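Local coordinates for protein nudix hydrolase DR_0079 (Deinococcus radiodurans, PDB 2O5F) that hydrolyses nucleoside di- and triphosphates to monophosphates, with a marked preference for CDP and CTP and magnesium as cofactor, at residues 38-43 with 157-162; 47-52 with 124-129; 70-75 with 79-84; 87-92 with 131-136. All blocks are in the same frame, centred on the assembly; numbering follows the deposited sequence.

Contact 1. Residues 38-43 with 157-162; sequences NAFLRN and GDLAEL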
# COMPACT_ATOMS: atom_id res chain seq x y z
N ASN A 38 0.73 2.87 1.11
CA ASN A 38 0.83 1.43 1.20
C ASN A 38 1.14 1.12 2.66
O ASN A 38 1.82 1.91 3.32
CB ASN A 38 1.96 0.90 0.30
CG ASN A 38 1.56 0.85 -1.17
OD1 ASN A 38 0.61 0.18 -1.54
ND2 ASN A 38 2.30 1.57 -2.01
N ALA A 39 0.63 0.01 3.16
CA ALA A 39 0.89 -0.36 4.54
C ALA A 39 0.92 -1.86 4.69
O ALA A 39 0.31 -2.59 3.91
CB ALA A 39 -0.16 0.24 5.47
N PHE A 40 1.67 -2.30 5.69
CA PHE A 40 1.80 -3.70 6.01
C PHE A 40 1.33 -3.89 7.44
O PHE A 40 1.65 -3.09 8.32
CB PHE A 40 3.27 -4.13 5.91
CG PHE A 40 3.77 -4.25 4.51
CD1 PHE A 40 3.32 -5.27 3.68
CD2 PHE A 40 4.70 -3.35 4.01
CE1 PHE A 40 3.80 -5.40 2.37
CE2 PHE A 40 5.18 -3.46 2.69
CZ PHE A 40 4.72 -4.49 1.88
N LEU A 41 0.55 -4.93 7.65
CA LEU A 41 0.06 -5.28 8.97
C LEU A 41 1.01 -6.39 9.42
O LEU A 41 1.07 -7.45 8.80
CB LEU A 41 -1.36 -5.82 8.87
CG LEU A 41 -2.01 -6.33 10.17
CD1 LEU A 41 -2.25 -5.16 11.11
CD2 LEU A 41 -3.33 -7.03 9.85
N ARG A 42 1.78 -6.15 10.49
CA ARG A 42 2.71 -7.16 10.97
C ARG A 42 2.39 -7.61 12.39
O ARG A 42 2.13 -6.79 13.27
CB ARG A 42 4.16 -6.64 10.92
CG ARG A 42 5.19 -7.70 11.31
CD ARG A 42 6.60 -7.12 11.37
NE ARG A 42 6.67 -6.01 12.31
CZ ARG A 42 7.79 -5.38 12.64
NH1 ARG A 42 8.95 -5.76 12.12
NH2 ARG A 42 7.76 -4.36 13.50
N ASN A 43 2.40 -8.92 12.61
CA ASN A 43 2.11 -9.45 13.94
C ASN A 43 3.37 -9.62 14.78
O ASN A 43 4.47 -9.24 14.36
CB ASN A 43 1.34 -10.78 13.84
CG ASN A 43 2.13 -11.89 13.15
OD1 ASN A 43 3.35 -11.84 13.05
ND2 ASN A 43 1.41 -12.91 12.69
N GLY A 157 2.59 -5.13 -8.82
CA GLY A 157 3.91 -4.77 -9.30
C GLY A 157 4.94 -4.21 -8.33
O GLY A 157 6.14 -4.37 -8.57
N ASP A 158 4.52 -3.55 -7.26
CA ASP A 158 5.50 -2.99 -6.32
C ASP A 158 5.62 -3.73 -5.00
O ASP A 158 6.39 -3.32 -4.13
CB ASP A 158 5.20 -1.52 -6.03
CG ASP A 158 5.37 -0.64 -7.26
OD1 ASP A 158 6.22 -0.95 -8.13
OD2 ASP A 158 4.66 0.38 -7.33
N LEU A 159 4.87 -4.81 -4.85
CA LEU A 159 4.90 -5.56 -3.60
C LEU A 159 6.29 -6.08 -3.23
O LEU A 159 6.77 -5.82 -2.14
CB LEU A 159 3.91 -6.73 -3.66
CG LEU A 159 3.83 -7.61 -2.42
CD1 LEU A 159 3.52 -6.76 -1.18
CD2 LEU A 159 2.74 -8.66 -2.62
N ALA A 160 6.93 -6.80 -4.15
CA ALA A 160 8.26 -7.34 -3.89
C ALA A 160 9.26 -6.26 -3.49
O ALA A 160 9.96 -6.40 -2.48
CB ALA A 160 8.78 -8.11 -5.10
N GLU A 161 9.33 -5.18 -4.26
CA GLU A 161 10.26 -4.09 -3.97
C GLU A 161 9.97 -3.43 -2.62
O GLU A 161 10.90 -3.08 -1.89
CB GLU A 161 10.23 -3.04 -5.10
CG GLU A 161 11.11 -1.80 -4.84
CD GLU A 161 11.36 -0.94 -6.09
OE1 GLU A 161 10.62 -1.08 -7.08
OE2 GLU A 161 12.29 -0.11 -6.08
N LEU A 162 8.70 -3.25 -2.28
CA LEU A 162 8.35 -2.64 -0.99
C LEU A 162 8.81 -3.52 0.17
O LEU A 162 9.31 -3.01 1.19
CB LEU A 162 6.84 -2.41 -0.88
CG LEU A 162 6.30 -1.21 -1.66
CD1 LEU A 162 4.78 -1.13 -1.47
CD2 LEU A 162 6.96 0.08 -1.13

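Contact 2. Residues 47-52 with 124-129; sequences QLWIPR and DATPIF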
# COMPACT_ATOMS: atom_id res chain seq x y z
N GLN A 47 5.30 -11.81 10.86
CA GLN A 47 4.62 -12.14 9.61
C GLN A 47 3.79 -10.94 9.16
O GLN A 47 3.33 -10.15 9.98
CB GLN A 47 3.70 -13.34 9.81
CG GLN A 47 4.43 -14.62 10.22
CD GLN A 47 3.47 -15.69 10.68
OE1 GLN A 47 2.61 -15.44 11.52
NE2 GLN A 47 3.62 -16.90 10.15
N LEU A 48 3.59 -10.81 7.85
CA LEU A 48 2.79 -9.73 7.30
C LEU A 48 1.48 -10.32 6.79
O LEU A 48 1.48 -11.41 6.20
CB LEU A 48 3.55 -9.06 6.14
CG LEU A 48 5.00 -8.63 6.39
CD1 LEU A 48 5.59 -8.09 5.09
CD2 LEU A 48 5.06 -7.56 7.48
N TRP A 49 0.36 -9.65 7.01
CA TRP A 49 -0.91 -10.20 6.52
C TRP A 49 -1.03 -9.77 5.06
O TRP A 49 -1.21 -8.60 4.75
CB TRP A 49 -2.10 -9.68 7.31
CG TRP A 49 -3.37 -10.43 6.99
CD1 TRP A 49 -3.71 -11.68 7.42
CD2 TRP A 49 -4.45 -9.99 6.15
NE1 TRP A 49 -4.94 -12.05 6.89
CE2 TRP A 49 -5.41 -11.03 6.11
CE3 TRP A 49 -4.69 -8.82 5.42
CZ2 TRP A 49 -6.59 -10.93 5.37
CZ3 TRP A 49 -5.88 -8.72 4.68
CH2 TRP A 49 -6.81 -9.78 4.67
N ILE A 50 -0.93 -10.75 4.17
CA ILE A 50 -0.96 -10.47 2.74
C ILE A 50 -2.27 -10.90 2.10
O ILE A 50 -2.56 -12.10 2.01
CB ILE A 50 0.22 -11.17 2.04
CG1 ILE A 50 1.55 -10.70 2.66
CG2 ILE A 50 0.20 -10.86 0.55
CD1 ILE A 50 1.77 -9.19 2.57
N PRO A 51 -3.07 -9.94 1.64
CA PRO A 51 -4.34 -10.31 1.01
C PRO A 51 -4.16 -10.69 -0.44
O PRO A 51 -3.08 -10.51 -1.02
CB PRO A 51 -5.18 -9.06 1.17
CG PRO A 51 -4.18 -7.95 1.04
CD PRO A 51 -2.98 -8.48 1.84
N ARG A 52 -5.22 -11.23 -1.01
CA ARG A 52 -5.25 -11.63 -2.41
C ARG A 52 -6.25 -10.67 -3.04
O ARG A 52 -7.45 -10.73 -2.75
CB ARG A 52 -5.73 -13.07 -2.52
CG ARG A 52 -5.22 -13.77 -3.76
CD ARG A 52 -5.63 -15.23 -3.75
NE ARG A 52 -4.55 -16.06 -4.27
CZ ARG A 52 -3.36 -16.18 -3.69
NH1 ARG A 52 -3.11 -15.54 -2.56
NH2 ARG A 52 -2.43 -16.95 -4.24
N ASP A 124 -2.01 -8.65 16.08
CA ASP A 124 -1.93 -10.10 15.98
C ASP A 124 -3.27 -10.66 15.52
O ASP A 124 -3.40 -11.84 15.26
CB ASP A 124 -1.54 -10.72 17.32
CG ASP A 124 -0.05 -10.67 17.57
OD1 ASP A 124 0.71 -11.24 16.77
OD2 ASP A 124 0.38 -10.05 18.57
N ALA A 125 -4.28 -9.79 15.42
CA ALA A 125 -5.60 -10.21 14.99
C ALA A 125 -5.73 -10.22 13.48
O ALA A 125 -5.19 -9.34 12.79
CB ALA A 125 -6.66 -9.29 15.59
N THR A 126 -6.43 -11.22 12.95
CA THR A 126 -6.66 -11.30 11.52
C THR A 126 -7.78 -10.31 11.24
O THR A 126 -8.82 -10.35 11.89
CB THR A 126 -7.10 -12.70 11.09
OG1 THR A 126 -6.05 -13.64 11.36
CG2 THR A 126 -7.42 -12.72 9.60
N PRO A 127 -7.58 -9.40 10.28
CA PRO A 127 -8.57 -8.39 9.91
C PRO A 127 -9.87 -8.97 9.35
O PRO A 127 -9.87 -10.00 8.67
CB PRO A 127 -7.85 -7.56 8.86
CG PRO A 127 -6.41 -7.76 9.16
CD PRO A 127 -6.35 -9.22 9.49
N ILE A 128 -10.97 -8.29 9.66
CA ILE A 128 -12.28 -8.68 9.13
C ILE A 128 -12.34 -7.85 7.86
O ILE A 128 -13.00 -6.82 7.81
CB ILE A 128 -13.41 -8.26 10.08
CG1 ILE A 128 -13.12 -8.76 11.50
CG2 ILE A 128 -14.75 -8.82 9.59
CD1 ILE A 128 -12.90 -10.25 11.59
N PHE A 129 -11.62 -8.32 6.85
CA PHE A 129 -11.51 -7.63 5.58
C PHE A 129 -12.81 -7.51 4.78
O PHE A 129 -13.76 -8.24 5.01
CB PHE A 129 -10.43 -8.30 4.73
CG PHE A 129 -10.74 -9.73 4.36
CD1 PHE A 129 -11.50 -10.01 3.23
CD2 PHE A 129 -10.28 -10.79 5.15
CE1 PHE A 129 -11.81 -11.33 2.89
CE2 PHE A 129 -10.58 -12.10 4.82
CZ PHE A 129 -11.35 -12.38 3.69

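Contact 3. Residues 70-75 with 79-84; sequences GAVQSG and EEAFRR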
# COMPACT_ATOMS: atom_id res chain seq x y z
N GLY A 70 -3.69 2.29 -1.61
CA GLY A 70 -4.57 3.02 -2.50
C GLY A 70 -4.06 4.41 -2.80
O GLY A 70 -3.16 4.92 -2.12
N ALA A 71 -4.65 5.04 -3.81
CA ALA A 71 -4.25 6.38 -4.21
C ALA A 71 -4.74 7.42 -3.21
O ALA A 71 -5.80 7.28 -2.61
CB ALA A 71 -4.80 6.69 -5.60
N VAL A 72 -3.95 8.48 -3.04
CA VAL A 72 -4.31 9.57 -2.15
C VAL A 72 -5.20 10.52 -2.95
O VAL A 72 -4.85 10.93 -4.06
CB VAL A 72 -3.06 10.36 -1.69
CG1 VAL A 72 -3.46 11.47 -0.73
CG2 VAL A 72 -2.06 9.43 -1.04
N GLN A 73 -6.36 10.87 -2.39
CA GLN A 73 -7.28 11.77 -3.09
C GLN A 73 -6.85 13.22 -3.00
O GLN A 73 -6.22 13.63 -2.03
CB GLN A 73 -8.69 11.61 -2.53
CG GLN A 73 -9.26 10.22 -2.70
CD GLN A 73 -10.68 10.11 -2.20
OE1 GLN A 73 -11.25 9.02 -2.15
NE2 GLN A 73 -11.28 11.24 -1.83
N SER A 74 -7.20 13.99 -4.02
CA SER A 74 -6.85 15.41 -4.06
C SER A 74 -7.23 16.13 -2.77
O SER A 74 -8.36 16.03 -2.30
CB SER A 74 -7.54 16.10 -5.24
OG SER A 74 -7.26 17.49 -5.23
N GLY A 75 -6.27 16.86 -2.21
CA GLY A 75 -6.52 17.61 -0.99
C GLY A 75 -6.32 16.79 0.28
O GLY A 75 -6.36 17.32 1.39
N GLU A 79 -1.57 10.52 5.71
CA GLU A 79 -2.20 9.87 6.86
C GLU A 79 -3.71 9.70 6.68
O GLU A 79 -4.27 8.66 7.02
CB GLU A 79 -1.93 10.68 8.14
CG GLU A 79 -2.37 9.98 9.42
CD GLU A 79 -2.22 10.84 10.65
OE1 GLU A 79 -1.32 11.71 10.67
OE2 GLU A 79 -3.00 10.65 11.62
N GLU A 80 -4.36 10.72 6.13
CA GLU A 80 -5.80 10.64 5.91
C GLU A 80 -6.15 9.55 4.90
O GLU A 80 -7.14 8.84 5.07
CB GLU A 80 -6.34 12.00 5.44
CG GLU A 80 -6.26 13.08 6.52
CD GLU A 80 -6.54 14.47 5.99
OE1 GLU A 80 -6.57 14.63 4.75
OE2 GLU A 80 -6.71 15.39 6.81
N ALA A 81 -5.34 9.41 3.86
CA ALA A 81 -5.60 8.39 2.86
C ALA A 81 -5.42 7.01 3.50
O ALA A 81 -6.16 6.08 3.22
CB ALA A 81 -4.64 8.55 1.68
N PHE A 82 -4.42 6.92 4.36
CA PHE A 82 -4.12 5.67 5.06
C PHE A 82 -5.31 5.28 5.93
O PHE A 82 -5.81 4.16 5.83
CB PHE A 82 -2.84 5.86 5.91
CG PHE A 82 -2.49 4.69 6.78
CD1 PHE A 82 -2.72 3.38 6.36
CD2 PHE A 82 -1.88 4.89 8.02
CE1 PHE A 82 -2.36 2.30 7.16
CE2 PHE A 82 -1.52 3.82 8.82
CZ PHE A 82 -1.76 2.52 8.39
N ARG A 83 -5.78 6.22 6.75
CA ARG A 83 -6.92 5.93 7.61
C ARG A 83 -8.14 5.50 6.80
O ARG A 83 -8.87 4.59 7.19
CB ARG A 83 -7.29 7.16 8.46
CG ARG A 83 -8.44 6.89 9.40
CD ARG A 83 -8.74 8.07 10.31
NE ARG A 83 -7.66 8.33 11.27
CZ ARG A 83 -6.71 9.24 11.09
NH1 ARG A 83 -6.69 9.98 9.99
NH2 ARG A 83 -5.78 9.41 12.02
N ARG A 84 -8.35 6.15 5.66
CA ARG A 84 -9.48 5.84 4.80
C ARG A 84 -9.39 4.45 4.17
O ARG A 84 -10.35 3.68 4.22
CB ARG A 84 -9.60 6.91 3.70
CG ARG A 84 -10.68 6.64 2.66
CD ARG A 84 -10.80 7.79 1.66
NE ARG A 84 -9.54 8.13 1.00
CZ ARG A 84 -8.91 7.36 0.12
NH1 ARG A 84 -9.42 6.18 -0.23
NH2 ARG A 84 -7.78 7.77 -0.44
O HOH W 1 -6.61 17.26 4.10

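Contact 4. Residues 87-92 with 131-136; sequences REELNV and PNDISG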
# COMPACT_ATOMS: atom_id res chain seq x y z
N ARG A 87 -9.75 1.50 6.73
CA ARG A 87 -11.10 1.18 7.16
C ARG A 87 -11.97 0.61 6.04
O ARG A 87 -12.79 -0.27 6.30
CB ARG A 87 -11.77 2.41 7.79
CG ARG A 87 -11.96 3.57 6.86
CD ARG A 87 -12.17 4.82 7.69
NE ARG A 87 -13.13 4.60 8.77
CZ ARG A 87 -13.26 5.42 9.82
NH1 ARG A 87 -12.49 6.49 9.91
NH2 ARG A 87 -14.16 5.15 10.76
N GLU A 88 -11.79 1.07 4.81
CA GLU A 88 -12.60 0.53 3.72
C GLU A 88 -12.16 -0.84 3.22
O GLU A 88 -12.98 -1.60 2.71
CB GLU A 88 -12.66 1.51 2.55
CG GLU A 88 -11.36 1.68 1.80
CD GLU A 88 -11.51 2.56 0.57
OE1 GLU A 88 -10.49 2.82 -0.09
OE2 GLU A 88 -12.64 2.99 0.26
N GLU A 89 -10.88 -1.17 3.36
CA GLU A 89 -10.39 -2.46 2.89
C GLU A 89 -10.27 -3.51 4.00
O GLU A 89 -10.56 -4.69 3.78
CB GLU A 89 -9.02 -2.31 2.21
CG GLU A 89 -8.98 -1.29 1.07
CD GLU A 89 -7.61 -1.20 0.42
OE1 GLU A 89 -6.60 -1.04 1.15
OE2 GLU A 89 -7.54 -1.26 -0.83
N LEU A 90 -9.84 -3.09 5.19
CA LEU A 90 -9.64 -4.04 6.28
C LEU A 90 -10.57 -3.82 7.46
O LEU A 90 -10.52 -4.58 8.43
CB LEU A 90 -8.20 -3.96 6.79
CG LEU A 90 -7.03 -4.19 5.82
CD1 LEU A 90 -5.73 -4.25 6.63
CD2 LEU A 90 -7.22 -5.51 5.06
N ASN A 91 -11.43 -2.81 7.38
CA ASN A 91 -12.34 -2.48 8.46
C ASN A 91 -11.55 -2.26 9.73
O ASN A 91 -11.94 -2.69 10.82
CB ASN A 91 -13.37 -3.59 8.69
CG ASN A 91 -14.42 -3.62 7.61
OD1 ASN A 91 -14.53 -4.59 6.86
ND2 ASN A 91 -15.19 -2.55 7.51
N VAL A 92 -10.41 -1.60 9.58
CA VAL A 92 -9.53 -1.31 10.71
C VAL A 92 -9.45 0.19 10.97
O VAL A 92 -9.35 0.99 10.04
CB VAL A 92 -8.11 -1.85 10.46
CG1 VAL A 92 -7.18 -1.40 11.57
CG2 VAL A 92 -8.13 -3.37 10.38
N PRO A 131 -14.73 -8.28 1.68
CA PRO A 131 -14.75 -9.29 0.62
C PRO A 131 -14.96 -8.78 -0.79
O PRO A 131 -14.78 -9.53 -1.75
CB PRO A 131 -15.90 -10.21 1.05
CG PRO A 131 -16.00 -10.01 2.52
CD PRO A 131 -15.82 -8.52 2.65
N ASN A 132 -15.35 -7.52 -0.92
CA ASN A 132 -15.59 -6.96 -2.24
C ASN A 132 -14.30 -6.79 -3.03
O ASN A 132 -14.31 -6.82 -4.26
CB ASN A 132 -16.32 -5.62 -2.13
CG ASN A 132 -16.86 -5.13 -3.47
OD1 ASN A 132 -17.54 -5.87 -4.18
ND2 ASN A 132 -16.55 -3.89 -3.82
N ASP A 133 -13.18 -6.60 -2.33
CA ASP A 133 -11.91 -6.43 -3.03
C ASP A 133 -10.88 -7.48 -2.64
O ASP A 133 -9.88 -7.67 -3.35
CB ASP A 133 -11.35 -5.03 -2.75
CG ASP A 133 -10.19 -4.68 -3.65
OD1 ASP A 133 -10.35 -4.75 -4.89
OD2 ASP A 133 -9.10 -4.34 -3.13
N ILE A 134 -11.12 -8.18 -1.54
CA ILE A 134 -10.21 -9.20 -1.05
C ILE A 134 -10.88 -10.56 -0.94
O ILE A 134 -11.90 -10.70 -0.26
CB ILE A 134 -9.66 -8.81 0.33
CG1 ILE A 134 -8.89 -7.49 0.22
CG2 ILE A 134 -8.79 -9.93 0.89
CD1 ILE A 134 -8.38 -6.95 1.54
N SER A 135 -10.31 -11.57 -1.59
CA SER A 135 -10.89 -12.91 -1.53
C SER A 135 -10.46 -13.69 -0.29
O SER A 135 -11.12 -14.64 0.13
CB SER A 135 -10.53 -13.70 -2.81
OG SER A 135 -9.13 -13.86 -2.97
N GLY A 136 -9.34 -13.27 0.30
CA GLY A 136 -8.84 -13.95 1.48
C GLY A 136 -7.44 -13.43 1.74
O GLY A 136 -6.92 -12.65 0.95

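Contact 1. Residues 38-43 with 157-162
The Phe40 ring meets the segment 157-162 at its edge. Leu159 CD1 lies in the ring plane, 3.8 Å from Phe40 CE1, and Leu162 CB sits close to that plane, 4.1 Å from Phe40 CZ, so the far end of the ring meets two leucines about one helical turn apart. The other flat group, the Asn38 amide, is met by a methyl: Leu162 CD1 approaches Asn38 ND2 to 3.7 Å and Asn38 CG to 3.8 Å, the two side chains crossing at about a right angle. No hydrogen bond joins the segments; the Asn38 ND2 has its polar partner elsewhere in the structure.

The Leu159 CB is not aimed at the strand, but with CG anti to the backbone N (chi1 -180°) its CD1 comes round to the phenyl edge. Cutting Phe40 down to an alanine would probably leave Leu159 CD1 and Leu162 CB facing a gap where the phenyl edge had been. Leu48 also touches Phe40, and Met116 and Val118 of strand 115-122 touch Leu162.

Asn38 and Phe40 both point to helix 159-166, whereas Ala39 between them points away, on the side of helix 78-90. A central mixed sheet with helices packed on its two faces is the alpha/beta/alpha sandwich of the Nudix fold.

Contact 2. Residues 47-52 with 124-129
Trp49, Pro127 and Phe129 carry this contact, the indole giving up about 98 Å² to the loop segment 124-129. Pro127 CD lies over one face of the five-membered ring, 3.9 Å from its centroid and only 7° off the ring normal, which identifies a CH-pi contact. The opposite indole face has Pro51 N above it, displaced toward the rim. With CG anti to the backbone N (chi1 -169°), the Trp49 side chain reaches out from the strand and its six-membered ring arrives beside Phe129.

The Trp49 six-membered ring and the Phe129 ring meet obliquely, centroids 5.7 Å apart and planes inclined at 32°, with Trp49 CH2 3.6 Å from Phe129 CD2. An inverse gamma turn centred on Ile128 lies between the proline and the phenylalanine as both face the indole. Thr126 adds its methyl, CG2 standing 3.7 Å from Trp49 NE1, while its hydroxyl is hydrogen-bonded to Trp139 NE1. An alanine in place of Trp49 would probably strip Pro127 CD of its pi surface and leave the Phe129 ring freer to turn.

Strand 48-52 pairs antiparallel with strand 136-140, from which Trp139 meets Trp49 edge-to-face. Leu41 of strand 35-42 touches both Trp49 and Pro127, whereas Leu48 and Ile50 pack on helix 142-151, at Pro142 and Leu145.

Contact 3. Residues 70-75 with 79-84
The Nudix box, a loop-helix-loop motif, supplies both sides of this contact: Arg84 and Ala81 on its helix fold back on the Ala71 to Gly75 stretch that leaves strand 68-71. Arg84 NH2 donates to Ala71 O at 3.0 Å; the acceptor lies 7° out of the guanidinium plane and the donor in the carbonyl plane, though the N-H...O angle of 141° marks a bent bond. Gln73 covers a guanidinium face, with OE1 3.6 Å above its centre and the amide plane turned by 23°. The carbonyl of Ala81 lies over the opposite face, and Arg84 NE makes a salt bridge with Glu76 OE2. Separately, Val72 CG2 packs on Ala81 CB at 3.9 Å.

A water bridges the segments, donating to Gly75 O and to Glu80 OE1, each at 2.7 Å. Glu80 OE1 also accepts from Thr77 N, which ties it to the start of the helix.

Flanked on both faces and bonded to Ala71 O and Glu76, the Arg84 guanidinium is probably restrained in rotation. The Glu76 carboxylate probably balances its charge; the Arg84 side chain also lies beside that of Glu85, an inferred magnesium ligand.

Contact 4. Residues 87-92 with 131-136
Glu89 and Asp133 form the polar side of the contact, with Glu89 OE2 and Asp133 OD2 4.1 Å apart, the side chains running side by side in the same direction and their carboxylate planes only 12° from parallel. Neither bonds the other. Glu89 OE1 instead accepts a hydrogen bond from Gly69 N, which holds one oxygen and leaves OE2 directed at Asp133 and at Glu85, another acidic neighbour. Arg53 makes long, weak ion pairs with Glu89 OE1 and Asp133 OD2, a positive charge that may soften the crowding of negative ones.

Glu89 and Glu85 belong to the Nudix box and are inferred to bind magnesium; a cluster of carboxylates along one side of the helix is what a Nudix metal site needs. Asp133 approaches this group from the loop between strands 115-122 and 136-140.

The apolar contacts centre on Ile134, which also touches Pro51 and Phe129. With CG1 anti to the carbonyl carbon (chi1 -61°), its CD1 is carried to Leu90, 4.0 Å from Leu90 CD2 and 3.9 Å from Glu89 O. Leu90 starts away from the loop at CB, and only its end turns back to meet the isoleucine.

Among backbone interactions, Asn91 N gives a weak bond to Arg87 O, and Asn91 then leaves helical geometry with a positive phi of 55°.

How the contacts relate
Contacts 1 and 2 touch where strands 35-42 and 48-52, consecutive in the chain, come together, their centres 12 Å apart: Leu41 O lies 2.9 Å from Trp49 N, probably as a hydrogen bond. Contact 3 reaches the other face of strand 35-42, where Ala39 CB stands 3.5 Å from Phe82 CE1. Helix 78-90 then links contact 3 to contact 4, whose centres are 16 Å apart. Contacts 2 and 4, with centres 10 Å apart, alternate along the chain, and Arg52 N to Gly136 O (3.0 Å) probably bonds them. Around the inferred magnesium site, contact 4 supplies Glu89, Arg84 of contact 3 lies about 3 Å from Glu85 between side chains, and Phe129 of contact 2 about 7 Å from Glu89.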